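Local structure of transcriptional regulator I2 (Pseudomonas fluorescens A506, 4MO7) at residues Gly32-Thr37 with Val59-Gly64. The protein is a superantigen associated with Crohn's disease that has the build of a TetR-family regulator and so probably binds DNA through its helix-turn-helix domain. Residues are numbered along the deposited sequence; the frame is centred on the assembly and turned at random.
Sequences GKLLQT and VGIQSG
Val59 lies over one side of helix 30-45 and touches Lys33, Leu34 and Thr37, the i, i+1 and i+4 positions on one face of the helix. Both methyls reach Leu34 CD1, CG2 the more closely. Val59 CG2 presses on Leu34 CD1 at 3.4 Å, tighter than usual van der Waals contact, and also lies 4.0 Å from Thr37 CB. CG1, set anti to the backbone N by a chi1 of -172°, has Lys33 CB as a further neighbour at 4.2 Å, beyond which the extended lysine chain leads away. The Leu34 and Val59 side chains cross at about a right angle. Gly60 then ends helix 52-59 in a Schellman motif; its positive phi of 70° turns the chain out of the helix. Ile61 points back toward helix 30-45, and its CD1 meets Leu34 CD1 at 3.9 Å, so that one leucine methyl serves both residues flanking the glycine. Leu34 also packs on Leu55 and Thr37 on Ala58, both of helix 52-59, while Phe70, from the loop before helix 73-97, meets Leu34 as well. In the DNA-binding domain of TetR-family regulators the first helix packs on the helix-turn-helix, and this contact joins helix 30-45 to the end of helix 52-59 and to the turn that follows. No hydrogen bond spans the two segments. Thr37 OG1 instead bonds within its own helix to Lys33 O (2.7 Å, C=O...O angle 153°), a carbonyl that also accepts from Thr37 N. With the hydroxyl engaged there, Thr37 offers carbon to Val59, and adhesion between the segments rests on shape and apolar burial, 196 Å² in all.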
ATOM      1  N   GLY A  32       3.521 -33.754   0.367  1.00 43.86           N
ATOM      2  CA  GLY A  32       2.348 -32.935   0.161  1.00 32.73           C
ATOM      3  C   GLY A  32       1.582 -32.807   1.446  1.00 28.89           C
ATOM      4  O   GLY A  32       1.094 -31.716   1.758  1.00 27.00           O
ATOM      5  N   LYS A  33       1.473 -33.907   2.194  1.00 33.95           N
ATOM      6  CA  LYS A  33       0.791 -33.866   3.483  1.00 27.06           C
ATOM      7  C   LYS A  33       1.539 -32.931   4.415  1.00 33.05           C
ATOM      8  O   LYS A  33       0.948 -32.186   5.221  1.00 19.87           O
ATOM      9  CB  LYS A  33       0.747 -35.255   4.138  1.00 37.52           C
ATOM     10  CG  LYS A  33      -0.326 -36.225   3.635  1.00 51.27           C
ATOM     11  CD  LYS A  33      -0.021 -37.645   4.158  1.00 35.60           C
ATOM     12  CE  LYS A  33      -0.995 -38.679   3.615  1.00 62.34           C
ATOM     13  NZ  LYS A  33      -0.659 -40.034   4.162  1.00 47.48           N
ATOM     14  N   LEU A  34       2.861 -32.986   4.346  1.00 24.67           N
ATOM     15  CA  LEU A  34       3.655 -32.150   5.233  1.00 26.14           C
ATOM     16  C   LEU A  34       3.488 -30.683   4.860  1.00 15.95           C
ATOM     17  O   LEU A  34       3.267 -29.853   5.745  1.00 20.89           O
ATOM     18  CB  LEU A  34       5.131 -32.560   5.151  1.00 26.33           C
ATOM     19  CG  LEU A  34       6.015 -32.531   6.389  1.00 25.25           C
ATOM     20  CD1 LEU A  34       5.428 -33.129   7.624  1.00 50.63           C
ATOM     21  CD2 LEU A  34       7.323 -33.254   6.057  1.00 52.71           C
ATOM     22  N   LEU A  35       3.617 -30.361   3.575  1.00 22.40           N
ATOM     23  CA  LEU A  35       3.519 -28.975   3.120  1.00 23.55           C
ATOM     24  C   LEU A  35       2.143 -28.411   3.426  1.00 22.42           C
ATOM     25  O   LEU A  35       2.031 -27.316   3.949  1.00 19.14           O
ATOM     26  CB  LEU A  35       3.719 -28.844   1.607  1.00 32.76           C
ATOM     27  CG  LEU A  35       5.146 -28.802   1.115  1.00 49.35           C
ATOM     28  CD1 LEU A  35       5.172 -28.291  -0.313  1.00 38.90           C
ATOM     29  CD2 LEU A  35       5.925 -27.919   2.070  1.00 38.61           C
ATOM     30  N   GLN A  36       1.098 -29.138   3.034  1.00 21.94           N
ATOM     31  CA  GLN A  36      -0.260 -28.613   3.202  1.00 22.35           C
ATOM     32  C   GLN A  36      -0.600 -28.481   4.659  1.00 18.48           C
ATOM     33  O   GLN A  36      -1.295 -27.534   5.044  1.00 20.43           O
ATOM     34  CB  GLN A  36      -1.265 -29.570   2.586  1.00 25.37           C
ATOM     35  CG  GLN A  36      -1.081 -29.748   1.085  1.00 24.80           C
ATOM     36  CD  GLN A  36      -2.216 -29.114   0.344  1.00 54.71           C
ATOM     37  OE1 GLN A  36      -2.059 -28.036  -0.223  1.00 62.93           O
ATOM     38  NE2 GLN A  36      -3.390 -29.762   0.373  1.00 38.25           N
ATOM     39  N   THR A  37      -0.145 -29.426   5.480  1.00 14.19           N
ATOM     40  CA  THR A  37      -0.441 -29.310   6.924  1.00 17.18           C
ATOM     41  C   THR A  37       0.402 -28.213   7.588  1.00 17.41           C
ATOM     42  O   THR A  37      -0.105 -27.486   8.428  1.00 14.57           O
ATOM     43  CB  THR A  37      -0.217 -30.655   7.676  1.00 18.94           C
ATOM     44  OG1 THR A  37      -1.023 -31.654   7.050  1.00 22.16           O
ATOM     45  CG2 THR A  37      -0.623 -30.520   9.149  1.00 20.13           C
ATOM     46  N   VAL A  59       1.101 -34.500  11.374  1.00 24.62           N
ATOM     47  CA  VAL A  59       1.152 -35.356  10.204  1.00 27.14           C
ATOM     48  C   VAL A  59       1.205 -36.839  10.618  1.00 24.07           C
ATOM     49  O   VAL A  59       1.168 -37.721   9.763  1.00 31.88           O
ATOM     50  CB  VAL A  59       2.347 -34.990   9.270  1.00 24.67           C
ATOM     51  CG1 VAL A  59       2.275 -35.728   7.984  1.00 32.06           C
ATOM     52  CG2 VAL A  59       2.310 -33.485   8.999  1.00 37.42           C
ATOM     53  N   GLY A  60       1.279 -37.086  11.913  1.00 32.28           N
ATOM     54  CA  GLY A  60       1.349 -38.442  12.423  1.00 37.28           C
ATOM     55  C   GLY A  60       2.697 -39.051  12.074  1.00 78.23           C
ATOM     56  O   GLY A  60       2.753 -40.132  11.471  1.00 62.24           O
ATOM     57  N   ILE A  61       3.780 -38.346  12.421  1.00 49.05           N
ATOM     58  CA  ILE A  61       5.139 -38.881  12.290  1.00 43.14           C
ATOM     59  C   ILE A  61       6.010 -38.451  13.454  1.00 39.34           C
ATOM     60  O   ILE A  61       5.535 -37.771  14.384  1.00 47.29           O
ATOM     61  CB  ILE A  61       5.808 -38.527  10.948  1.00 38.39           C
ATOM     62  CG1 ILE A  61       5.762 -37.016  10.670  1.00 28.81           C
ATOM     63  CG2 ILE A  61       5.115 -39.247   9.798  1.00 36.38           C
ATOM     64  CD1 ILE A  61       6.031 -36.647   9.227  1.00 32.14           C
ATOM     65  N   GLN A  62       7.267 -38.884  13.429  1.00 65.41           N
ATOM     66  CA  GLN A  62       8.220 -38.493  14.459  1.00 60.92           C
ATOM     67  C   GLN A  62       9.056 -37.341  13.924  1.00 51.03           C
ATOM     68  O   GLN A  62       9.433 -37.336  12.722  1.00 32.33           O
ATOM     69  CB  GLN A  62       9.111 -39.675  14.884  1.00 65.28           C
ATOM     70  CG  GLN A  62       9.249 -39.854  16.408  1.00 52.02           C
ATOM     71  CD  GLN A  62       7.897 -39.883  17.125  1.00 67.73           C
ATOM     72  OE1 GLN A  62       6.931 -40.485  16.641  1.00 73.57           O
ATOM     73  NE2 GLN A  62       7.819 -39.213  18.273  1.00 61.21           N
ATOM     74  N   SER A  63       9.320 -36.397  14.841  1.00 41.26           N
ATOM     75  CA  SER A  63      10.051 -35.153  14.621  1.00 38.93           C
ATOM     76  C   SER A  63      11.169 -35.329  13.636  1.00 25.64           C
ATOM     77  O   SER A  63      11.378 -34.486  12.755  1.00 34.22           O
ATOM     78  CB  SER A  63      10.662 -34.638  15.947  1.00 50.49           C
ATOM     79  OG  SER A  63       9.838 -33.702  16.631  1.00 61.06           O
ATOM     80  N   GLY A  64      11.920 -36.412  13.805  1.00 24.66           N
ATOM     81  CA  GLY A  64      13.150 -36.614  13.041  1.00 41.89           C
ATOM     82  C   GLY A  64      12.916 -37.011  11.590  1.00 34.03           C
ATOM     83  O   GLY A  64      13.791 -36.881  10.731  1.00 37.15           O
TER